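Local coordinates for protein 2',5'-phosphodiesterase 12 (Homo sapiens, PDB 4Z0V) that belongs to the DNase I-like endonuclease/exonuclease/phosphatase family, an alpha/beta sandwich fold, and carries a bound magnesium ion in this structure, at residues Thr171-Asp176 / Ala432-Leu437; Ser191-Leu196 / Ala214-Lys219; Glu202-Ile207 / Leu225-Ile230; Val270-Ser273 / Lys279-Cys282. All blocks are in the same frame, centred on the assembly; numbering follows the deposited sequence. Where two conformers were deposited one is given.

Contact 1: Thr171-Asp176 / Ala432-Leu437; sequences TGYNAD and ALVCDL
Val434 presents one methyl to the flat of the Tyr173 ring, and this CH-pi contact carries the interface. CG2 of Val434 lies 3.7 Å from the centroid of the Tyr173 ring, only 10° off the ring normal, which places it over the middle of the face and not at a border. The distances to single atoms agree, for every ring carbon lies within 4.1 Å of that methyl. Two torsions bring the groups together: Val434 CG2 stands anti to its own carbonyl carbon (chi1, measured to CG1, -171°), and Tyr173 CG does the same (chi1 -70°), which lays the ring face against Val434. Ala432 CB supports the phenol end obliquely, 4.0 Å from Tyr173 OH and 4.1 Å from Tyr173 CE2. The hydroxyl itself is hydrogen-bonded to Glu169 OE1 of helix 159-172, so the contact with the strand is apolar. Phe110 and Arg113 of helix 110-113 also touch the tyrosine. Just past it, Asn174 leaves helical geometry with positive phi, while Asn174 N still bonds to Thr171 O (3.2 Å). Along 432-434 the side chains alternate: Ala432, just before the strand, and Val434 point to the tyrosine, whereas Leu433 turns away to Ile394 of the other sheet. This is the layering of the DNase I-like alpha/beta sandwich, in which an interior strand has the second sheet on one face and outer helical elements on the other.

Contact 2: Ser191-Leu196 / Ala214-Lys219; sequences SLVPAL and ATFYRK
Phe216 is the bump here, and Leu192, Val193 and Leu196 on one side of the helix form the hollow that takes it. The floor is Leu196: its CD1 rests 3.5 Å from the centroid of the Phe216 ring and 11° off the normal, over the centre of the face. The two side chains cross at about a right angle, so the leucine meets the ring with a methyl and does not lie along it. At the outer end of the ring Leu192 CB comes in obliquely, 3.8 Å from Phe216 CZ. Val193 closes the side: its CG2 stands at the ring edge, near the plane, 4.1 Å from Phe216 CE2. Helix 185-198 links the parallel strands 177-184 and 201-207, a beta-alpha-beta crossover with the antiparallel strand 211-218 inserted between them. The helix runs in the same direction as the inserted strand, their local axes only 5° apart and 10.7 Å from each other, a spacing bridged by the phenylalanine. Phe216 CG is anti to the carbonyl carbon (chi1 -75°), which aims the ring at the helix. The helix is kinked at Pro194, which has no N-H for the preceding turn, yet Leu196 N still bonds to Leu192 O at 2.8 Å. The ring of Phe188, one turn before Leu192, also meets the Phe216 ring, while Leu192 and Leu196 reach Leu180 and Ile178 of the adjoining strand.

Contact 3: Glu202-Ile207 / Leu225-Ile230; sequences EGVFRI and LSQHDI
The two sheets of the sandwich approach each other at their margins here, strand 201-207 meeting strand 222-231 through Val204 with Gln227 and Arg206 with Asp229. The salt bridge is the stronger tie. Arg206 NE donates to Asp229 OD2 at 2.8 Å with an angle of 163°, the oxygen lying in the guanidinium plane and using its anti lone pair. NH2 of Arg206 adds a weak bond to Asp229 OD2 (3.2 Å, 135°). Because the carboxylate is turned 89° from the guanidinium, one oxygen serves both donors instead of a paired, side-by-side bridge forming. The arginine reaches it by bending at chi2 and chi3, which curls the chain round Asp229 OD2. The other carboxylate oxygen, OD1, accepts from the backbone N of Val268, so both carboxylate oxygens have a partner. Gln227 extends past Val204 in the opposite direction, Gln227 NE2 lying 3.5 Å from Val204 CB. The same NE2 gives a hydrogen bond to a water at 3.0 Å, and that water donates to Phe205 O. Leu225 and Ser226 form a classic beta bulge opposite Val270 of strand 265-273; His228 and Ile230 turn to helix 295-316, while strand 201-207 pairs with strand 211-218.

Contact 4: Val270-Ser273 / Lys279-Cys282; sequences VLQS and KRIC
Gln272 bends across to Arg280 and Lys279. CB packs against Leu225 of the next strand. CG stands anti to the backbone N (chi1 160°), and a bend at chi2 (77°) then carries the amide over the partner strand. Gln272 CD lies 3.6 Å from Lys279 O. OE1 of Gln272 lies near Arg280 CG, a contact left doubtful by the two conformers of the arginine. Gln272 NE2 donates to Ser273 O at 2.9 Å, with an angle of 166°, in the carbonyl plane and on a lone pair; it also bonds Ser277 O. Lys279 O is 3.1 Å from Gln272 NE2, but the angle is too poor for a hydrogen bond. These residues belong to the antiparallel beta hairpin of strands 265-273 and 280-287, where Gln272 and Arg280 form a non-hydrogen-bonded pair, as do Val270 and Cys282 on the same face. Between them Leu271 and Ile281 make the hydrogen-bonded pair: Leu271 N to Ile281 O measures 2.8 Å, Ile281 N to Leu271 O 3.0 Å. Toward the turn Ser273 N reaches Lys279 O at 2.8 Å, while Ser273 OG accepts from the backbone N atoms of Lys275 and Asp276. On the face opposite Gln272, Ile281 touches Trp439.

How the contacts relate
Contacts 1 and 2 are buried and apolar, each resting on an aliphatic methyl over an aromatic face, and both pack helical elements against the six-stranded sheet. They join directly, since Arg218 of contact 2 salt-bridges Asp176 and bonds Ala175 O of contact 1. Contact 3 is a surface contact and changes to charged and water-mediated chemistry where that sheet meets the other one. Strands 211-218 and 201-207, from contacts 2 and 3, are neighbours: Val204 N bonds Thr215 O. Contact 4 is buried too, but depends on backbone bonds within a single sheet. Strand 222-231 of contact 3 pairs with its strand 265-273, Leu225 N reaching Val270 O.

Contact 1: Thr171-Asp176 / Ala432-Leu437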
loop_
_atom_site.group_PDB
_atom_site.type_symbol
_atom_site.label_atom_id
_atom_site.label_comp_id
_atom_site.label_asym_id
_atom_site.label_seq_id
_atom_site.Cartn_x
_atom_site.Cartn_y
_atom_site.Cartn_z
ATOM N N THR A 171 -4.447 -9.597 -0.540
ATOM C CA THR A 171 -4.161 -10.938 -0.008
ATOM C C THR A 171 -3.880 -11.937 -1.128
ATOM O O THR A 171 -3.026 -12.807 -0.959
ATOM C CB THR A 171 -5.287 -11.427 0.900
ATOM O OG1 THR A 171 -6.504 -11.526 0.142
ATOM C CG2 THR A 171 -5.477 -10.504 2.159
ATOM N N GLY A 172 -4.538 -11.742 -2.270
ATOM C CA GLY A 172 -4.348 -12.560 -3.459
ATOM C C GLY A 172 -2.967 -12.449 -4.089
ATOM O O GLY A 172 -2.543 -13.380 -4.781
ATOM N N TYR A 173 -2.244 -11.319 -3.858
ATOM C CA TYR A 173 -0.882 -11.138 -4.381
ATOM C C TYR A 173 0.137 -11.985 -3.650
ATOM O O TYR A 173 1.242 -12.148 -4.164
ATOM C CB TYR A 173 -0.441 -9.674 -4.365
ATOM C CG TYR A 173 -1.158 -8.806 -5.382
ATOM C CD1 TYR A 173 -1.506 -9.304 -6.644
ATOM C CD2 TYR A 173 -1.526 -7.501 -5.075
ATOM C CE1 TYR A 173 -2.144 -8.500 -7.589
ATOM C CE2 TYR A 173 -2.223 -6.709 -5.984
ATOM C CZ TYR A 173 -2.538 -7.213 -7.241
ATOM O OH TYR A 173 -3.171 -6.403 -8.152
ATOM N N ASN A 174 -0.195 -12.524 -2.442
ATOM C CA ASN A 174 0.745 -13.368 -1.673
ATOM C C ASN A 174 2.133 -12.706 -1.670
ATOM O O ASN A 174 3.142 -13.305 -2.055
ATOM C CB ASN A 174 0.782 -14.796 -2.314
ATOM C CG ASN A 174 -0.511 -15.545 -2.073
ATOM O OD1 ASN A 174 -0.972 -15.663 -0.927
ATOM N ND2 ASN A 174 -1.120 -16.076 -3.141
ATOM N N ALA A 175 2.160 -11.432 -1.271
ATOM C CA ALA A 175 3.334 -10.582 -1.343
ATOM C C ALA A 175 4.154 -10.609 -0.062
ATOM O O ALA A 175 3.707 -11.138 0.960
ATOM C CB ALA A 175 2.891 -9.147 -1.652
ATOM N N ASP A 176 5.372 -10.062 -0.143
ATOM C CA ASP A 176 6.318 -10.028 0.977
ATOM C C ASP A 176 6.484 -8.644 1.539
ATOM O O ASP A 176 6.789 -8.504 2.726
ATOM C CB ASP A 176 7.687 -10.577 0.532
ATOM C CG ASP A 176 7.558 -11.997 -0.028
ATOM O OD1 ASP A 176 6.692 -12.764 0.477
ATOM O OD2 ASP A 176 8.255 -12.309 -1.008
ATOM N N ALA A 432 -2.268 -1.088 -8.827
ATOM C CA ALA A 432 -1.189 -1.638 -8.025
ATOM C C ALA A 432 -0.045 -2.091 -8.879
ATOM O O ALA A 432 -0.258 -2.701 -9.950
ATOM C CB ALA A 432 -1.693 -2.834 -7.203
ATOM N N LEU A 433 1.169 -1.765 -8.439
ATOM C CA LEU A 433 2.384 -2.311 -9.078
ATOM C C LEU A 433 2.812 -3.512 -8.305
ATOM O O LEU A 433 2.838 -3.462 -7.082
ATOM C CB LEU A 433 3.526 -1.302 -9.108
ATOM C CG LEU A 433 3.329 -0.057 -9.918
ATOM C CD1 LEU A 433 4.567 0.781 -9.803
ATOM C CD2 LEU A 433 3.025 -0.383 -11.387
ATOM N N VAL A 434 3.086 -4.626 -8.983
ATOM C CA VAL A 434 3.501 -5.867 -8.303
ATOM C C VAL A 434 4.651 -6.463 -9.085
ATOM O O VAL A 434 4.537 -6.629 -10.307
ATOM C CB VAL A 434 2.338 -6.893 -8.187
ATOM C CG1 VAL A 434 2.722 -8.076 -7.274
ATOM C CG2 VAL A 434 1.042 -6.241 -7.716
ATOM N N CYS A 435 5.751 -6.804 -8.411
ATOM C CA CYS A 435 6.884 -7.434 -9.106
ATOM C C CYS A 435 7.597 -8.381 -8.172
ATOM O O CYS A 435 7.599 -8.170 -6.952
ATOM C CB CYS A 435 7.842 -6.379 -9.632
ATOM S SG CYS A 435 8.601 -5.407 -8.326
ATOM N N ASP A 436 8.219 -9.412 -8.732
ATOM C CA ASP A 436 9.011 -10.335 -7.934
ATOM C C ASP A 436 10.452 -9.932 -8.113
ATOM O O ASP A 436 10.895 -9.801 -9.256
ATOM C CB ASP A 436 8.777 -11.777 -8.376
ATOM C CG ASP A 436 7.388 -12.275 -8.088
ATOM O OD1 ASP A 436 6.641 -11.568 -7.378
ATOM O OD2 ASP A 436 7.063 -13.394 -8.524
ATOM N N LEU A 437 11.134 -9.625 -7.007
ATOM C CA LEU A 437 12.543 -9.224 -7.016
ATOM C C LEU A 437 13.399 -10.380 -6.562
ATOM O O LEU A 437 12.934 -11.200 -5.787
ATOM C CB LEU A 437 12.746 -8.035 -6.079
ATOM C CG LEU A 437 11.875 -6.804 -6.354
ATOM C CD1 LEU A 437 12.141 -5.729 -5.285
ATOM C CD2 LEU A 437 12.112 -6.282 -7.782
#

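Contact 2: Ser191-Leu196 / Ala214-Lys219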
loop_
_atom_site.group_PDB
_atom_site.type_symbol
_atom_site.label_atom_id
_atom_site.label_comp_id
_atom_site.label_asym_id
_atom_site.label_seq_id
_atom_site.Cartn_x
_atom_site.Cartn_y
_atom_site.Cartn_z
ATOM N N SER A 191 -9.356 -2.638 8.276
ATOM C CA SER A 191 -9.426 -3.426 7.051
ATOM C C SER A 191 -8.077 -4.082 6.710
ATOM O O SER A 191 -8.017 -5.295 6.524
ATOM C CB SER A 191 -9.880 -2.545 5.894
ATOM O OG SER A 191 -9.803 -3.259 4.669
ATOM N N LEU A 192 -7.024 -3.281 6.575
ATOM C CA LEU A 192 -5.724 -3.827 6.154
ATOM C C LEU A 192 -5.071 -4.685 7.234
ATOM O O LEU A 192 -4.659 -5.801 6.937
ATOM C CB LEU A 192 -4.783 -2.694 5.726
ATOM C CG LEU A 192 -5.368 -1.784 4.660
ATOM C CD1 LEU A 192 -4.483 -0.576 4.473
ATOM C CD2 LEU A 192 -5.537 -2.542 3.304
ATOM N N VAL A 193 -4.993 -4.198 8.484
ATOM C CA VAL A 193 -4.349 -4.990 9.530
ATOM C C VAL A 193 -5.079 -6.352 9.705
ATOM O O VAL A 193 -4.402 -7.356 9.595
ATOM C CB VAL A 193 -4.159 -4.210 10.851
ATOM C CG1 VAL A 193 -3.923 -5.153 12.030
ATOM C CG2 VAL A 193 -2.991 -3.232 10.722
ATOM N N PRO A 194 -6.416 -6.447 9.843
ATOM C CA PRO A 194 -7.037 -7.786 9.990
ATOM C C PRO A 194 -6.839 -8.693 8.775
ATOM O O PRO A 194 -6.560 -9.882 8.957
ATOM C CB PRO A 194 -8.525 -7.457 10.192
ATOM C CG PRO A 194 -8.523 -6.055 10.770
ATOM C CD PRO A 194 -7.429 -5.379 9.995
ATOM N N ALA A 195 -6.956 -8.160 7.546
ATOM C CA ALA A 195 -6.786 -9.007 6.373
ATOM C C ALA A 195 -5.344 -9.466 6.229
ATOM O O ALA A 195 -5.066 -10.657 6.039
ATOM C CB ALA A 195 -7.213 -8.255 5.114
ATOM N N LEU A 196 -4.421 -8.527 6.285
ATOM C CA LEU A 196 -3.033 -8.871 6.004
ATOM C C LEU A 196 -2.398 -9.654 7.143
ATOM O O LEU A 196 -1.579 -10.547 6.874
ATOM C CB LEU A 196 -2.239 -7.606 5.634
ATOM C CG LEU A 196 -2.704 -6.926 4.326
ATOM C CD1 LEU A 196 -1.862 -5.696 4.019
ATOM C CD2 LEU A 196 -2.562 -7.873 3.106
ATOM N N ALA A 214 1.400 3.216 4.547
ATOM C CA ALA A 214 1.573 1.971 5.303
ATOM C C ALA A 214 2.565 1.055 4.599
ATOM O O ALA A 214 2.627 1.025 3.361
ATOM C CB ALA A 214 0.245 1.251 5.494
ATOM N N THR A 215 3.331 0.283 5.395
ATOM C CA THR A 215 4.242 -0.741 4.848
ATOM C C THR A 215 3.933 -2.018 5.601
ATOM O O THR A 215 3.919 -2.007 6.824
ATOM C CB THR A 215 5.738 -0.319 4.952
ATOM O OG1 THR A 215 5.968 0.849 4.161
ATOM C CG2 THR A 215 6.708 -1.416 4.460
ATOM N N PHE A 216 3.676 -3.091 4.876
ATOM C CA PHE A 216 3.410 -4.423 5.436
ATOM C C PHE A 216 4.515 -5.363 5.003
ATOM O O PHE A 216 5.022 -5.225 3.907
ATOM C CB PHE A 216 2.051 -4.963 4.996
ATOM C CG PHE A 216 0.897 -4.301 5.704
ATOM C CD1 PHE A 216 0.334 -3.119 5.205
ATOM C CD2 PHE A 216 0.320 -4.893 6.830
ATOM C CE1 PHE A 216 -0.743 -2.512 5.859
ATOM C CE2 PHE A 216 -0.756 -4.280 7.491
ATOM C CZ PHE A 216 -1.265 -3.085 7.006
ATOM N N TYR A 217 4.916 -6.290 5.874
ATOM C CA TYR A 217 5.993 -7.207 5.520
ATOM C C TYR A 217 5.623 -8.595 5.986
ATOM O O TYR A 217 5.005 -8.736 7.039
ATOM C CB TYR A 217 7.351 -6.748 6.114
ATOM C CG TYR A 217 7.280 -6.438 7.597
ATOM C CD1 TYR A 217 6.875 -5.183 8.051
ATOM C CD2 TYR A 217 7.545 -7.420 8.546
ATOM C CE1 TYR A 217 6.703 -4.926 9.410
ATOM C CE2 TYR A 217 7.404 -7.163 9.911
ATOM C CZ TYR A 217 6.978 -5.918 10.335
ATOM O OH TYR A 217 6.862 -5.666 11.682
ATOM N N ARG A 218 5.993 -9.626 5.193
ATOM C CA ARG A 218 5.665 -11.009 5.529
ATOM C C ARG A 218 6.559 -11.504 6.647
ATOM O O ARG A 218 7.779 -11.568 6.472
ATOM C CB ARG A 218 5.787 -11.881 4.290
ATOM C CG ARG A 218 5.461 -13.350 4.571
ATOM C CD ARG A 218 5.398 -14.160 3.274
ATOM N NE ARG A 218 4.334 -13.659 2.407
ATOM C CZ ARG A 218 3.039 -13.922 2.580
ATOM N NH1 ARG A 218 2.643 -14.756 3.538
ATOM N NH2 ARG A 218 2.135 -13.371 1.785
ATOM N N LYS A 219 5.948 -11.900 7.774
ATOM C CA LYS A 219 6.697 -12.291 8.986
ATOM C C LYS A 219 7.527 -13.561 8.785
ATOM O O LYS A 219 8.595 -13.691 9.383
ATOM C CB LYS A 219 5.760 -12.473 10.195
ATOM C CG LYS A 219 5.088 -11.163 10.697
ATOM C CD LYS A 219 6.116 -10.144 11.282
ATOM C CE LYS A 219 6.672 -10.459 12.665
ATOM N NZ LYS A 219 5.606 -10.614 13.688
#

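Contact 3: Glu202-Ile207 / Leu225-Ile230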
loop_
_atom_site.group_PDB
_atom_site.type_symbol
_atom_site.label_atom_id
_atom_site.label_comp_id
_atom_site.label_asym_id
_atom_site.label_seq_id
_atom_site.Cartn_x
_atom_site.Cartn_y
_atom_site.Cartn_z
ATOM N N GLU A 202 2.647 -8.160 8.759
ATOM C CA GLU A 202 2.530 -7.181 9.844
ATOM C C GLU A 202 2.776 -5.811 9.248
ATOM O O GLU A 202 3.517 -5.701 8.274
ATOM C CB GLU A 202 3.558 -7.515 10.926
ATOM C CG GLU A 202 3.463 -6.751 12.214
ATOM C CD GLU A 202 4.243 -7.460 13.313
ATOM O OE1 GLU A 202 5.465 -7.213 13.424
ATOM O OE2 GLU A 202 3.657 -8.337 13.990
ATOM N N GLY A 203 2.144 -4.790 9.789
ATOM C CA GLY A 203 2.290 -3.473 9.182
ATOM C C GLY A 203 2.572 -2.324 10.123
ATOM O O GLY A 203 2.358 -2.424 11.344
ATOM N N VAL A 204 3.052 -1.217 9.529
ATOM C CA VAL A 204 3.334 0.044 10.228
ATOM C C VAL A 204 2.665 1.182 9.431
ATOM O O VAL A 204 2.516 1.115 8.196
ATOM C CB VAL A 204 4.846 0.270 10.472
ATOM C CG1 VAL A 204 5.391 -0.755 11.477
ATOM C CG2 VAL A 204 5.647 0.239 9.175
ATOM N N PHE A 205 2.206 2.199 10.157
ATOM C CA PHE A 205 1.423 3.290 9.566
ATOM C C PHE A 205 2.026 4.638 9.916
ATOM O O PHE A 205 2.395 4.864 11.070
ATOM C CB PHE A 205 -0.026 3.181 10.089
ATOM C CG PHE A 205 -1.024 4.198 9.584
ATOM C CD1 PHE A 205 -1.296 4.318 8.221
ATOM C CD2 PHE A 205 -1.768 4.964 10.475
ATOM C CE1 PHE A 205 -2.239 5.252 7.752
ATOM C CE2 PHE A 205 -2.717 5.888 10.012
ATOM C CZ PHE A 205 -2.952 6.021 8.649
ATOM N N ARG A 206 2.088 5.535 8.929
ATOM C CA ARG A 206 2.558 6.913 9.120
ATOM C C ARG A 206 1.498 7.846 8.542
ATOM O O ARG A 206 1.407 7.987 7.326
ATOM C CB ARG A 206 3.940 7.115 8.477
ATOM C CG ARG A 206 4.451 8.584 8.420
ATOM C CD ARG A 206 4.569 9.220 9.802
ATOM N NE ARG A 206 5.419 8.411 10.677
ATOM C CZ ARG A 206 5.645 8.651 11.961
ATOM N NH1 ARG A 206 5.071 9.689 12.565
ATOM N NH2 ARG A 206 6.437 7.849 12.660
ATOM N N ILE A 207 0.672 8.440 9.410
ATOM C CA ILE A 207 -0.402 9.295 8.925
ATOM C C ILE A 207 0.119 10.717 8.650
ATOM O O ILE A 207 1.125 11.115 9.231
ATOM C CB ILE A 207 -1.612 9.303 9.914
ATOM C CG1 ILE A 207 -2.917 9.718 9.184
ATOM C CG2 ILE A 207 -1.341 10.157 11.181
ATOM C CD1 ILE A 207 -4.139 9.487 9.909
ATOM N N LEU A 225 13.407 -4.222 12.032
ATOM C CA LEU A 225 14.503 -3.815 12.924
ATOM C C LEU A 225 14.268 -2.427 13.491
ATOM O O LEU A 225 14.389 -2.211 14.714
ATOM C CB LEU A 225 15.868 -3.846 12.210
ATOM C CG LEU A 225 16.360 -5.235 11.817
ATOM C CD1 LEU A 225 17.788 -5.162 11.234
ATOM C CD2 LEU A 225 16.310 -6.214 13.038
ATOM N N SER A 226 14.051 -1.454 12.599
ATOM C CA SER A 226 13.925 -0.067 13.028
ATOM C C SER A 226 13.137 0.762 12.024
ATOM O O SER A 226 12.905 0.326 10.895
ATOM C CB SER A 226 15.322 0.536 13.198
ATOM O OG SER A 226 16.025 0.460 11.975
ATOM N N GLN A 227 12.706 1.960 12.457
ATOM C CA GLN A 227 11.899 2.839 11.600
ATOM C C GLN A 227 12.524 4.224 11.577
ATOM O O GLN A 227 13.091 4.681 12.578
ATOM C CB GLN A 227 10.445 2.909 12.073
ATOM C CG GLN A 227 9.736 1.543 12.073
ATOM C CD GLN A 227 8.399 1.659 12.738
ATOM O OE1 GLN A 227 8.250 1.335 13.917
ATOM N NE2 GLN A 227 7.402 2.154 12.000
ATOM N N HIS A 228 12.476 4.880 10.414
ATOM C CA HIS A 228 13.166 6.164 10.251
ATOM C C HIS A 228 12.298 7.133 9.429
ATOM O O HIS A 228 12.746 7.741 8.455
ATOM C CB HIS A 228 14.529 5.908 9.585
ATOM C CG HIS A 228 15.322 4.825 10.264
ATOM N ND1 HIS A 228 16.165 5.108 11.323
ATOM C CD2 HIS A 228 15.332 3.486 10.045
ATOM C CE1 HIS A 228 16.676 3.943 11.702
ATOM N NE2 HIS A 228 16.190 2.941 10.976
ATOM N N ASP A 229 11.038 7.251 9.808
ATOM C CA ASP A 229 10.118 8.114 9.058
ATOM C C ASP A 229 10.429 9.595 9.233
ATOM O O ASP A 229 10.860 10.037 10.306
ATOM C CB ASP A 229 8.672 7.891 9.491
ATOM C CG ASP A 229 8.147 6.474 9.416
ATOM O OD1 ASP A 229 8.838 5.588 8.807
ATOM O OD2 ASP A 229 7.051 6.248 9.906
ATOM N N ILE A 230 10.175 10.372 8.190
ATOM C CA ILE A 230 10.369 11.823 8.282
ATOM C C ILE A 230 9.260 12.562 7.567
ATOM O O ILE A 230 8.601 12.006 6.686
ATOM C CB ILE A 230 11.743 12.303 7.704
ATOM C CG1 ILE A 230 11.924 11.894 6.204
ATOM C CG2 ILE A 230 12.953 11.869 8.577
ATOM C CD1 ILE A 230 13.047 12.707 5.400
HETATM O O HOH W 1 4.880 3.688 12.388
#

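Contact 4: Val270-Ser273 / Lys279-Cys282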
loop_
_atom_site.group_PDB
_atom_site.type_symbol
_atom_site.label_atom_id
_atom_site.label_comp_id
_atom_site.label_asym_id
_atom_site.label_seq_id
_atom_site.Cartn_x
_atom_site.Cartn_y
_atom_site.Cartn_z
ATOM N N VAL A 270 13.527 -0.592 8.181
ATOM C CA VAL A 270 14.641 -1.493 7.894
ATOM C C VAL A 270 14.217 -2.883 8.337
ATOM O O VAL A 270 13.878 -3.068 9.500
ATOM C CB VAL A 270 15.949 -1.029 8.567
ATOM C CG1 VAL A 270 17.041 -2.095 8.417
ATOM C CG2 VAL A 270 16.413 0.310 7.973
ATOM N N LEU A 271 14.256 -3.855 7.405
ATOM C CA LEU A 271 13.833 -5.227 7.657
ATOM C C LEU A 271 15.002 -6.165 7.683
ATOM O O LEU A 271 15.997 -5.962 6.975
ATOM C CB LEU A 271 12.852 -5.706 6.552
ATOM C CG LEU A 271 11.632 -4.826 6.252
ATOM C CD1 LEU A 271 10.829 -5.412 5.122
ATOM C CD2 LEU A 271 10.742 -4.655 7.508
ATOM N N GLN A 272 14.869 -7.223 8.463
ATOM C CA GLN A 272 15.898 -8.248 8.494
ATOM C C GLN A 272 15.327 -9.545 7.969
ATOM O O GLN A 272 14.228 -9.949 8.370
ATOM C CB GLN A 272 16.418 -8.421 9.929
ATOM C CG GLN A 272 17.122 -9.732 10.187
ATOM C CD GLN A 272 18.506 -9.731 9.636
ATOM O OE1 GLN A 272 19.344 -8.927 10.039
ATOM N NE2 GLN A 272 18.793 -10.699 8.769
ATOM N N SER A 273 16.072 -10.199 7.076
ATOM C CA SER A 273 15.651 -11.476 6.515
ATOM C C SER A 273 15.705 -12.510 7.581
ATOM O O SER A 273 16.676 -12.583 8.341
ATOM C CB SER A 273 16.532 -11.873 5.332
ATOM O OG SER A 273 16.185 -13.147 4.814
ATOM N N LYS A 279 21.293 -10.611 5.537
ATOM C CA LYS A 279 20.479 -9.800 4.660
ATOM C C LYS A 279 19.481 -8.892 5.357
ATOM O O LYS A 279 18.517 -9.318 6.014
ATOM C CB LYS A 279 19.751 -10.649 3.611
ATOM C CG LYS A 279 20.641 -10.950 2.403
ATOM C CD LYS A 279 20.008 -11.943 1.434
ATOM C CE LYS A 279 20.842 -12.152 0.178
ATOM N NZ LYS A 279 22.193 -12.719 0.454
ATOM N N ARG A 280 19.739 -7.599 5.157
ATOM C CA ARG A 280 18.886 -6.519 5.650
ATOM C C ARG A 280 18.472 -5.680 4.437
ATOM O O ARG A 280 19.197 -5.644 3.443
ATOM C CB ARG A 280 19.610 -5.680 6.735
ATOM C CG ARG A 280 19.893 -6.462 8.046
ATOM C CD ARG A 280 20.829 -5.789 9.075
ATOM N NE ARG A 280 22.082 -5.337 8.465
ATOM C CZ ARG A 280 23.121 -4.781 9.093
ATOM N NH1 ARG A 280 23.123 -4.651 10.427
ATOM N NH2 ARG A 280 24.181 -4.394 8.404
ATOM N N ILE A 281 17.334 -5.014 4.509
ATOM C CA ILE A 281 16.903 -4.183 3.391
ATOM C C ILE A 281 16.155 -2.987 3.953
ATOM O O ILE A 281 15.434 -3.090 4.951
ATOM C CB ILE A 281 16.068 -4.994 2.370
ATOM C CG1 ILE A 281 15.759 -4.167 1.098
ATOM C CG2 ILE A 281 14.791 -5.600 2.997
ATOM C CD1 ILE A 281 15.748 -5.061 -0.134
ATOM N N CYS A 282 16.408 -1.854 3.359
ATOM C CA CYS A 282 15.783 -0.593 3.732
ATOM C C CYS A 282 14.598 -0.352 2.768
ATOM O O CYS A 282 14.803 -0.177 1.564
ATOM C CB CYS A 282 16.824 0.522 3.649
ATOM S SG CYS A 282 16.133 2.165 3.905
#